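Local coordinates for regulatory protein SWI6 (PDB 1SW6) that serves as the ankyrin-repeat part of a subunit shared by the yeast transcription complexes SBF and MBF, which drive cell-cycle-dependent transcription, at residues A[47-52]-A[154-159]; A[57-62]-A[123-128]; A[167-172]-A[202-207]. All blocks are in the same frame, centred on the assembly; numbering follows the deposited sequence.

Contact 1: residues A[47-52]-A[154-159]; sequences KALPSP and GSNRLY
Leu49 and Tyr159 bring two irregular segments of the chain together in a single beta bridge, their CA atoms 4.6 Å apart. Leu49 N donates to Leu158 O at 2.9 Å, a somewhat bent bond (146°) whose donor stands above the carbonyl plane. The tight part of the contact lies around this bridge. Leu49 swings CG anti to its carbonyl carbon (chi1 -60°), which lays the branch over Leu158, CG to CB 3.8 Å, and sends CD1 on to the amide of Asn156. Its CB meets Tyr159 CD1. Pro52 comes from another side: its CD lies over one face of the tyrosine ring, 3.8 Å from the centroid, a CH-pi contact that suits proline, whose CD is bonded to the backbone N and so slightly polarised. Over the opposite face, toward the rim, lies Asn156 OD1. That oxygen accepts from Leu158 N at 2.7 Å in the carbonyl plane, closing an Asx turn that holds the loop in shape just before the bridge. An alanine in place of Asn156 would probably leave Leu158 N without this acceptor, and the turn that presents Leu158 O to Leu49 free to shift. The loose side is the outer one, where Pro50 is exposed and its ring points away from the partner loop; its carbonyl oxygen is the atom that comes nearest the tyrosine ring. In the fold, 154-159 closes the first ankyrin repeat after helix 144-152, which ends in a Schellman motif at Gly154, while 47-52 runs from strand 46-47, paired with strand 196-197, toward helix 57-71.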
loop_
_atom_site.group_PDB
_atom_site.type_symbol
_atom_site.label_atom_id
_atom_site.label_comp_id
_atom_site.label_asym_id
_atom_site.label_seq_id
_atom_site.Cartn_x
_atom_site.Cartn_y
_atom_site.Cartn_z
ATOM N N LYS A 47 -1.707 -6.716 -23.649
ATOM C CA LYS A 47 -1.268 -5.751 -22.662
ATOM C C LYS A 47 -2.518 -5.322 -21.904
ATOM O O LYS A 47 -3.607 -5.232 -22.486
ATOM C CB LYS A 47 -0.603 -4.542 -23.331
ATOM C CG LYS A 47 0.647 -4.898 -24.122
ATOM C CD LYS A 47 1.478 -3.680 -24.468
ATOM C CE LYS A 47 2.166 -3.110 -23.234
ATOM N NZ LYS A 47 3.104 -4.084 -22.610
ATOM N N ALA A 48 -2.379 -5.087 -20.604
ATOM C CA ALA A 48 -3.527 -4.663 -19.814
ATOM C C ALA A 48 -4.012 -3.339 -20.389
ATOM O O ALA A 48 -3.219 -2.566 -20.920
ATOM C CB ALA A 48 -3.134 -4.494 -18.345
ATOM N N LEU A 49 -5.311 -3.085 -20.298
ATOM C CA LEU A 49 -5.853 -1.837 -20.813
ATOM C C LEU A 49 -5.228 -0.674 -20.050
ATOM O O LEU A 49 -4.957 -0.773 -18.848
ATOM C CB LEU A 49 -7.377 -1.804 -20.660
ATOM C CG LEU A 49 -8.133 -2.921 -21.384
ATOM C CD1 LEU A 49 -9.638 -2.670 -21.319
ATOM C CD2 LEU A 49 -7.674 -2.981 -22.825
ATOM N N PRO A 50 -4.983 0.447 -20.742
ATOM C CA PRO A 50 -4.382 1.615 -20.083
ATOM C C PRO A 50 -5.287 2.157 -18.985
ATOM O O PRO A 50 -6.512 2.154 -19.121
ATOM C CB PRO A 50 -4.203 2.604 -21.233
ATOM C CG PRO A 50 -5.370 2.267 -22.141
ATOM C CD PRO A 50 -5.360 0.754 -22.135
ATOM N N SER A 51 -4.683 2.605 -17.888
ATOM C CA SER A 51 -5.461 3.154 -16.788
ATOM C C SER A 51 -6.338 4.254 -17.367
ATOM O O SER A 51 -5.842 5.196 -17.990
ATOM C CB SER A 51 -4.544 3.728 -15.709
ATOM O OG SER A 51 -5.305 4.186 -14.606
ATOM N N PRO A 52 -7.660 4.141 -17.186
ATOM C CA PRO A 52 -8.564 5.160 -17.720
ATOM C C PRO A 52 -8.290 6.559 -17.173
ATOM O O PRO A 52 -8.053 6.737 -15.976
ATOM C CB PRO A 52 -9.945 4.625 -17.343
ATOM C CG PRO A 52 -9.674 3.808 -16.111
ATOM C CD PRO A 52 -8.401 3.101 -16.454
ATOM N N GLY A 154 -20.189 -4.743 -13.495
ATOM C CA GLY A 154 -19.520 -3.963 -14.523
ATOM C C GLY A 154 -18.042 -3.659 -14.416
ATOM O O GLY A 154 -17.450 -3.191 -15.386
ATOM N N SER A 155 -17.433 -3.898 -13.261
ATOM C CA SER A 155 -16.015 -3.614 -13.129
ATOM C C SER A 155 -15.221 -4.339 -14.212
ATOM O O SER A 155 -15.316 -5.561 -14.358
ATOM C CB SER A 155 -15.513 -4.035 -11.749
ATOM O OG SER A 155 -16.083 -3.224 -10.739
ATOM N N ASN A 156 -14.442 -3.571 -14.968
ATOM C CA ASN A 156 -13.614 -4.109 -16.040
ATOM C C ASN A 156 -12.376 -4.732 -15.401
ATOM O O ASN A 156 -11.604 -4.057 -14.710
ATOM C CB ASN A 156 -13.204 -2.985 -16.988
ATOM C CG ASN A 156 -12.496 -3.489 -18.226
ATOM O OD1 ASN A 156 -11.601 -4.334 -18.148
ATOM N ND2 ASN A 156 -12.885 -2.957 -19.386
ATOM N N ARG A 157 -12.182 -6.020 -15.638
ATOM C CA ARG A 157 -11.061 -6.740 -15.055
ATOM C C ARG A 157 -9.756 -6.591 -15.823
ATOM O O ARG A 157 -8.703 -7.008 -15.348
ATOM C CB ARG A 157 -11.429 -8.219 -14.950
ATOM C CG ARG A 157 -12.697 -8.457 -14.149
ATOM C CD ARG A 157 -13.277 -9.834 -14.411
ATOM N NE ARG A 157 -13.723 -9.979 -15.796
ATOM C CZ ARG A 157 -14.383 -11.034 -16.258
ATOM N NH1 ARG A 157 -14.674 -12.045 -15.445
ATOM N NH2 ARG A 157 -14.759 -11.077 -17.533
ATOM N N LEU A 158 -9.812 -5.983 -17.000
ATOM C CA LEU A 158 -8.612 -5.853 -17.817
ATOM C C LEU A 158 -7.741 -4.615 -17.594
ATOM O O LEU A 158 -6.640 -4.535 -18.133
ATOM C CB LEU A 158 -8.998 -5.941 -19.301
ATOM C CG LEU A 158 -9.761 -7.188 -19.775
ATOM C CD1 LEU A 158 -9.812 -7.192 -21.302
ATOM C CD2 LEU A 158 -9.069 -8.454 -19.288
ATOM N N TYR A 159 -8.221 -3.661 -16.802
ATOM C CA TYR A 159 -7.462 -2.433 -16.567
ATOM C C TYR A 159 -6.175 -2.599 -15.772
ATOM O O TYR A 159 -6.167 -3.183 -14.692
ATOM C CB TYR A 159 -8.336 -1.388 -15.864
ATOM C CG TYR A 159 -9.351 -0.711 -16.757
ATOM C CD1 TYR A 159 -8.959 -0.096 -17.945
ATOM C CD2 TYR A 159 -10.692 -0.652 -16.400
ATOM C CE1 TYR A 159 -9.877 0.556 -18.752
ATOM C CE2 TYR A 159 -11.618 0.001 -17.201
ATOM C CZ TYR A 159 -11.203 0.601 -18.372
ATOM O OH TYR A 159 -12.110 1.244 -19.174
#

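Contact 2: residues A[57-62]-A[123-128]; sequences NEQKMK and LNIPVD
Ile125 turns CG1 anti to its carbonyl carbon (chi1 -59°) and CD1 outward in an extended chain, while Lys60 sets CG anti to the backbone N (chi1 -177°) and stays extended to its tip; together these torsions let the isoleucine reach the helix and the lysine reach back over the loop. In this ankyrin-repeat domain, the first turn of helix 57-71 packs on the loop that leads into helix 134-140 and the first repeat. The closest CA atoms, of Lys60 and Ile125, are 6.5 Å apart, so side chains do most of the touching. Ile125 uses its two branches separately. CD1 presses against the helix surface at Gln59 CB, 3.6 Å away, and CG2 lies against the start of the lysine chain, 4.1 Å from Lys60 CB. A beta-branched residue suits this place because one side chain can meet two neighbouring helix positions. Gln59 contributes its aliphatic base here, and its amide turns instead to a weak hydrogen bond with Gln120 O. The apolar patch continues through Leu63, one turn along the same helix, which touches both Ile125 and Val127. Lysine fits the margin of this patch: its methylenes can pack on the isoleucine while the ammonium end is carried onward past the hydrophobic part. At the far end of the contact the long chain runs alongside the loop backbone, and Lys60 CE passes 3.5 Å from Pro126 O.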
loop_
_atom_site.group_PDB
_atom_site.type_symbol
_atom_site.label_atom_id
_atom_site.label_comp_id
_atom_site.label_asym_id
_atom_site.label_seq_id
_atom_site.Cartn_x
_atom_site.Cartn_y
_atom_site.Cartn_z
ATOM N N ASN A 57 -14.565 14.480 -12.455
ATOM C CA ASN A 57 -13.968 14.439 -11.127
ATOM C C ASN A 57 -14.980 14.089 -10.044
ATOM O O ASN A 57 -14.622 13.541 -9.004
ATOM C CB ASN A 57 -13.325 15.784 -10.795
ATOM C CG ASN A 57 -12.892 15.876 -9.344
ATOM O OD1 ASN A 57 -12.043 15.107 -8.881
ATOM N ND2 ASN A 57 -13.481 16.815 -8.612
ATOM N N GLU A 58 -16.244 14.412 -10.280
ATOM C CA GLU A 58 -17.267 14.111 -9.295
ATOM C C GLU A 58 -17.620 12.624 -9.291
ATOM O O GLU A 58 -18.056 12.088 -8.270
ATOM C CB GLU A 58 -18.499 14.994 -9.525
ATOM C CG GLU A 58 -18.184 16.482 -9.308
ATOM C CD GLU A 58 -19.414 17.356 -9.118
ATOM O OE1 GLU A 58 -19.244 18.568 -8.848
ATOM O OE2 GLU A 58 -20.547 16.841 -9.236
ATOM N N GLN A 59 -17.425 11.951 -10.422
ATOM C CA GLN A 59 -17.698 10.518 -10.476
ATOM C C GLN A 59 -16.682 9.853 -9.566
ATOM O O GLN A 59 -16.999 8.905 -8.848
ATOM C CB GLN A 59 -17.527 9.965 -11.885
ATOM C CG GLN A 59 -18.652 10.280 -12.832
ATOM C CD GLN A 59 -18.582 9.434 -14.090
ATOM O OE1 GLN A 59 -17.596 9.474 -14.831
ATOM N NE2 GLN A 59 -19.629 8.656 -14.334
ATOM N N LYS A 60 -15.458 10.373 -9.600
ATOM C CA LYS A 60 -14.377 9.843 -8.784
ATOM C C LYS A 60 -14.670 10.026 -7.300
ATOM O O LYS A 60 -14.505 9.091 -6.508
ATOM C CB LYS A 60 -13.057 10.525 -9.144
ATOM C CG LYS A 60 -11.869 9.980 -8.378
ATOM C CD LYS A 60 -10.564 10.578 -8.873
ATOM C CE LYS A 60 -9.372 9.936 -8.169
ATOM N NZ LYS A 60 -8.074 10.596 -8.503
ATOM N N MET A 61 -15.110 11.226 -6.927
ATOM C CA MET A 61 -15.435 11.514 -5.532
ATOM C C MET A 61 -16.517 10.555 -5.051
ATOM O O MET A 61 -16.470 10.079 -3.919
ATOM C CB MET A 61 -15.910 12.963 -5.375
ATOM C CG MET A 61 -14.915 13.978 -5.895
ATOM S SD MET A 61 -15.554 15.660 -5.891
ATOM C CE MET A 61 -14.045 16.579 -5.582
ATOM N N LYS A 62 -17.482 10.267 -5.919
ATOM C CA LYS A 62 -18.552 9.351 -5.569
ATOM C C LYS A 62 -17.996 7.935 -5.430
ATOM O O LYS A 62 -18.287 7.238 -4.458
ATOM C CB LYS A 62 -19.646 9.360 -6.637
ATOM C CG LYS A 62 -20.817 8.453 -6.289
ATOM C CD LYS A 62 -21.827 8.367 -7.418
ATOM C CE LYS A 62 -23.043 7.554 -6.989
ATOM N NZ LYS A 62 -24.001 7.351 -8.120
ATOM N N LEU A 123 -17.647 2.379 -11.785
ATOM C CA LEU A 123 -16.664 1.524 -11.115
ATOM C C LEU A 123 -15.305 1.438 -11.790
ATOM O O LEU A 123 -14.362 0.892 -11.218
ATOM C CB LEU A 123 -17.211 0.101 -10.977
ATOM C CG LEU A 123 -18.553 -0.077 -10.275
ATOM C CD1 LEU A 123 -18.986 -1.523 -10.395
ATOM C CD2 LEU A 123 -18.430 0.346 -8.822
ATOM N N ASN A 124 -15.197 1.982 -12.996
ATOM C CA ASN A 124 -13.950 1.909 -13.737
ATOM C C ASN A 124 -13.160 3.220 -13.773
ATOM O O ASN A 124 -12.841 3.753 -14.843
ATOM C CB ASN A 124 -14.256 1.396 -15.148
ATOM C CG ASN A 124 -14.948 0.033 -15.127
ATOM O OD1 ASN A 124 -16.020 -0.146 -15.707
ATOM N ND2 ASN A 124 -14.334 -0.932 -14.447
ATOM N N ILE A 125 -12.834 3.709 -12.579
ATOM C CA ILE A 125 -12.085 4.948 -12.395
ATOM C C ILE A 125 -10.919 4.701 -11.440
ATOM O O ILE A 125 -11.083 4.053 -10.407
ATOM C CB ILE A 125 -12.968 6.039 -11.739
ATOM C CG1 ILE A 125 -14.195 6.319 -12.601
ATOM C CG2 ILE A 125 -12.152 7.301 -11.498
ATOM C CD1 ILE A 125 -15.181 7.270 -11.951
ATOM N N PRO A 126 -9.723 5.204 -11.774
ATOM C CA PRO A 126 -8.618 4.972 -10.837
ATOM C C PRO A 126 -9.005 5.655 -9.519
ATOM O O PRO A 126 -9.587 6.743 -9.526
ATOM C CB PRO A 126 -7.433 5.639 -11.528
ATOM C CG PRO A 126 -7.760 5.461 -12.990
ATOM C CD PRO A 126 -9.240 5.785 -13.038
ATOM N N VAL A 127 -8.693 5.016 -8.396
ATOM C CA VAL A 127 -9.054 5.559 -7.092
ATOM C C VAL A 127 -7.884 6.152 -6.309
ATOM O O VAL A 127 -8.071 6.766 -5.259
ATOM C CB VAL A 127 -9.777 4.470 -6.257
ATOM C CG1 VAL A 127 -9.850 4.856 -4.795
ATOM C CG2 VAL A 127 -11.175 4.276 -6.803
ATOM N N ASP A 128 -6.673 5.988 -6.822
ATOM C CA ASP A 128 -5.527 6.539 -6.128
ATOM C C ASP A 128 -4.450 7.010 -7.088
ATOM O O ASP A 128 -4.669 7.101 -8.295
ATOM C CB ASP A 128 -4.960 5.512 -5.143
ATOM C CG ASP A 128 -4.372 4.301 -5.832
ATOM O OD1 ASP A 128 -4.309 3.238 -5.181
ATOM O OD2 ASP A 128 -3.958 4.407 -7.009
#

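Contact 3: residues A[167-172]-A[202-207]; sequences CLVKAV and RTILHH
Ile204 drives its CD1 methyl into a hollow on the neighbouring helix, in the manner of successive ankyrin repeats stacked side by side: helix 167-173 belongs to the second repeat and helix 204-212 to the third. The hollow is lined by Leu168, Val169 and Val172. With CG1 anti to the backbone N, the bend at the next torsion (chi2 70°) swings the end of the isoleucine into it, and Ile204 CD1 ends 3.9 Å from Leu168 CG and 3.8 Å from Val169 CA. On the third side Val172 CG2 approaches Ile204 CD1 to 3.3 Å, closer than usual van der Waals contact, so the fit here is tight. An isoleucine suits the place, since its terminal methyl can enter the hollow where the helices come close, the CA atoms of Val169 and Ile204 being 5.9 Å apart. The reverse bump is Val169, whose CG1 sits almost squarely over the centre of the His207 ring, 3.6 Å from the centroid and only 9° off the normal, a CH-pi contact. The flat imidazole offers a broad surface to one methyl and can still use its rim for polar bonding: NE2 is hydrogen-bonded to Asp198 OD1, which limits the ring's rotation. Val172 CG2 meets His207 as well, at its CB. Beyond the helix pair, Leu228 of helix 218-234 packs on Ile204. Thr203 is the N-cap of helix 204-212 and forms a capping box with His206: the backbone Thr203 N donates to His206 ND1 at 3.1 Å, with an N-H...N angle of 165°.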
loop_
_atom_site.group_PDB
_atom_site.type_symbol
_atom_site.label_atom_id
_atom_site.label_comp_id
_atom_site.label_asym_id
_atom_site.label_seq_id
_atom_site.Cartn_x
_atom_site.Cartn_y
_atom_site.Cartn_z
ATOM N N CYS A 167 -5.506 -6.427 -11.760
ATOM C CA CYS A 167 -5.963 -6.695 -10.404
ATOM C C CYS A 167 -5.521 -8.074 -9.940
ATOM O O CYS A 167 -5.231 -8.269 -8.764
ATOM C CB CYS A 167 -7.493 -6.559 -10.291
ATOM S SG CYS A 167 -8.451 -7.588 -11.416
ATOM N N LEU A 168 -5.459 -9.036 -10.854
ATOM C CA LEU A 168 -5.022 -10.374 -10.479
ATOM C C LEU A 168 -3.549 -10.320 -10.058
ATOM O O LEU A 168 -3.119 -11.071 -9.189
ATOM C CB LEU A 168 -5.218 -11.356 -11.636
ATOM C CG LEU A 168 -4.733 -12.775 -11.325
ATOM C CD1 LEU A 168 -5.600 -13.376 -10.232
ATOM C CD2 LEU A 168 -4.779 -13.640 -12.593
ATOM N N VAL A 169 -2.778 -9.425 -10.674
ATOM C CA VAL A 169 -1.366 -9.266 -10.319
ATOM C C VAL A 169 -1.251 -8.862 -8.833
ATOM O O VAL A 169 -0.308 -9.241 -8.148
ATOM C CB VAL A 169 -0.686 -8.202 -11.238
ATOM C CG1 VAL A 169 0.706 -7.811 -10.698
ATOM C CG2 VAL A 169 -0.541 -8.775 -12.650
ATOM N N LYS A 170 -2.227 -8.106 -8.334
ATOM C CA LYS A 170 -2.222 -7.687 -6.933
ATOM C C LYS A 170 -2.400 -8.895 -6.028
ATOM O O LYS A 170 -1.831 -8.956 -4.936
ATOM C CB LYS A 170 -3.342 -6.672 -6.676
ATOM C CG LYS A 170 -3.164 -5.393 -7.481
ATOM C CD LYS A 170 -1.748 -4.856 -7.292
ATOM C CE LYS A 170 -1.377 -3.872 -8.377
ATOM N NZ LYS A 170 0.032 -3.437 -8.224
ATOM N N ALA A 171 -3.176 -9.867 -6.498
ATOM C CA ALA A 171 -3.403 -11.085 -5.736
ATOM C C ALA A 171 -2.094 -11.816 -5.502
ATOM O O ALA A 171 -1.885 -12.404 -4.435
ATOM C CB ALA A 171 -4.374 -12.006 -6.480
ATOM N N VAL A 172 -1.199 -11.800 -6.484
ATOM C CA VAL A 172 0.050 -12.528 -6.284
ATOM C C VAL A 172 1.205 -11.710 -5.722
ATOM O O VAL A 172 2.282 -12.251 -5.482
ATOM C CB VAL A 172 0.502 -13.253 -7.575
ATOM C CG1 VAL A 172 -0.572 -14.275 -7.978
ATOM C CG2 VAL A 172 0.745 -12.252 -8.696
ATOM N N ARG A 202 5.667 -8.264 -18.260
ATOM C CA ARG A 202 5.720 -9.299 -17.239
ATOM C C ARG A 202 4.344 -9.918 -17.051
ATOM O O ARG A 202 3.338 -9.213 -16.903
ATOM C CB ARG A 202 6.240 -8.724 -15.924
ATOM C CG ARG A 202 7.748 -8.606 -15.927
ATOM C CD ARG A 202 8.277 -7.822 -14.744
ATOM N NE ARG A 202 9.734 -7.895 -14.694
ATOM C CZ ARG A 202 10.481 -7.271 -13.793
ATOM N NH1 ARG A 202 9.902 -6.516 -12.864
ATOM N NH2 ARG A 202 11.807 -7.411 -13.815
ATOM N N THR A 203 4.308 -11.243 -17.071
ATOM C CA THR A 203 3.062 -11.986 -16.915
ATOM C C THR A 203 2.784 -12.243 -15.442
ATOM O O THR A 203 3.560 -11.827 -14.570
ATOM C CB THR A 203 3.161 -13.334 -17.625
ATOM O OG1 THR A 203 4.000 -14.215 -16.858
ATOM C CG2 THR A 203 3.786 -13.137 -19.013
ATOM N N ILE A 204 1.679 -12.937 -15.169
ATOM C CA ILE A 204 1.313 -13.254 -13.801
ATOM C C ILE A 204 2.388 -14.151 -13.182
ATOM O O ILE A 204 2.655 -14.070 -11.982
ATOM C CB ILE A 204 -0.066 -13.960 -13.733
ATOM C CG1 ILE A 204 -0.468 -14.168 -12.271
ATOM C CG2 ILE A 204 -0.020 -15.282 -14.458
ATOM C CD1 ILE A 204 -0.824 -12.854 -11.566
ATOM N N LEU A 205 3.017 -14.997 -13.999
ATOM C CA LEU A 205 4.066 -15.881 -13.485
ATOM C C LEU A 205 5.303 -15.104 -13.089
ATOM O O LEU A 205 5.978 -15.462 -12.139
ATOM C CB LEU A 205 4.470 -16.944 -14.510
ATOM C CG LEU A 205 3.473 -18.069 -14.772
ATOM C CD1 LEU A 205 4.118 -19.139 -15.668
ATOM C CD2 LEU A 205 3.044 -18.675 -13.433
ATOM N N HIS A 206 5.619 -14.046 -13.824
ATOM C CA HIS A 206 6.801 -13.263 -13.483
ATOM C C HIS A 206 6.598 -12.662 -12.104
ATOM O O HIS A 206 7.506 -12.662 -11.284
ATOM C CB HIS A 206 7.034 -12.132 -14.487
ATOM C CG HIS A 206 7.712 -12.565 -15.747
ATOM N ND1 HIS A 206 7.042 -12.705 -16.942
ATOM C CD2 HIS A 206 9.008 -12.869 -16.002
ATOM C CE1 HIS A 206 7.894 -13.072 -17.881
ATOM N NE2 HIS A 206 9.094 -13.179 -17.337
ATOM N N HIS A 207 5.394 -12.159 -11.856
ATOM C CA HIS A 207 5.085 -11.538 -10.579
ATOM C C HIS A 207 5.073 -12.527 -9.424
ATOM O O HIS A 207 5.517 -12.189 -8.326
ATOM C CB HIS A 207 3.744 -10.788 -10.664
ATOM C CG HIS A 207 3.806 -9.536 -11.486
ATOM N ND1 HIS A 207 4.477 -8.403 -11.072
ATOM C CD2 HIS A 207 3.306 -9.247 -12.712
ATOM C CE1 HIS A 207 4.387 -7.474 -12.008
ATOM N NE2 HIS A 207 3.682 -7.961 -13.013
#

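Overall arrangement
Along the chain, contact 2 lies within the span that contact 1 brackets, and contact 3 follows both. Contacts 1 and 2 have centres about 14 Å apart and touch through their loops: Ser51 and Pro52 lie against the ring of Pro126. Loop 123-128 therefore meets helix 57-71 on one side and loop 47-52 on another. Contact 3 is also about 14 Å, centre to centre, from contact 1, meeting it where Arg157 approaches Cys167, but about 24 Å from contact 2. Buried near the chain's centre, it joins the second and third repeats, whereas contacts 1 and 2 tie the preceding N-terminal segments to the region of the first.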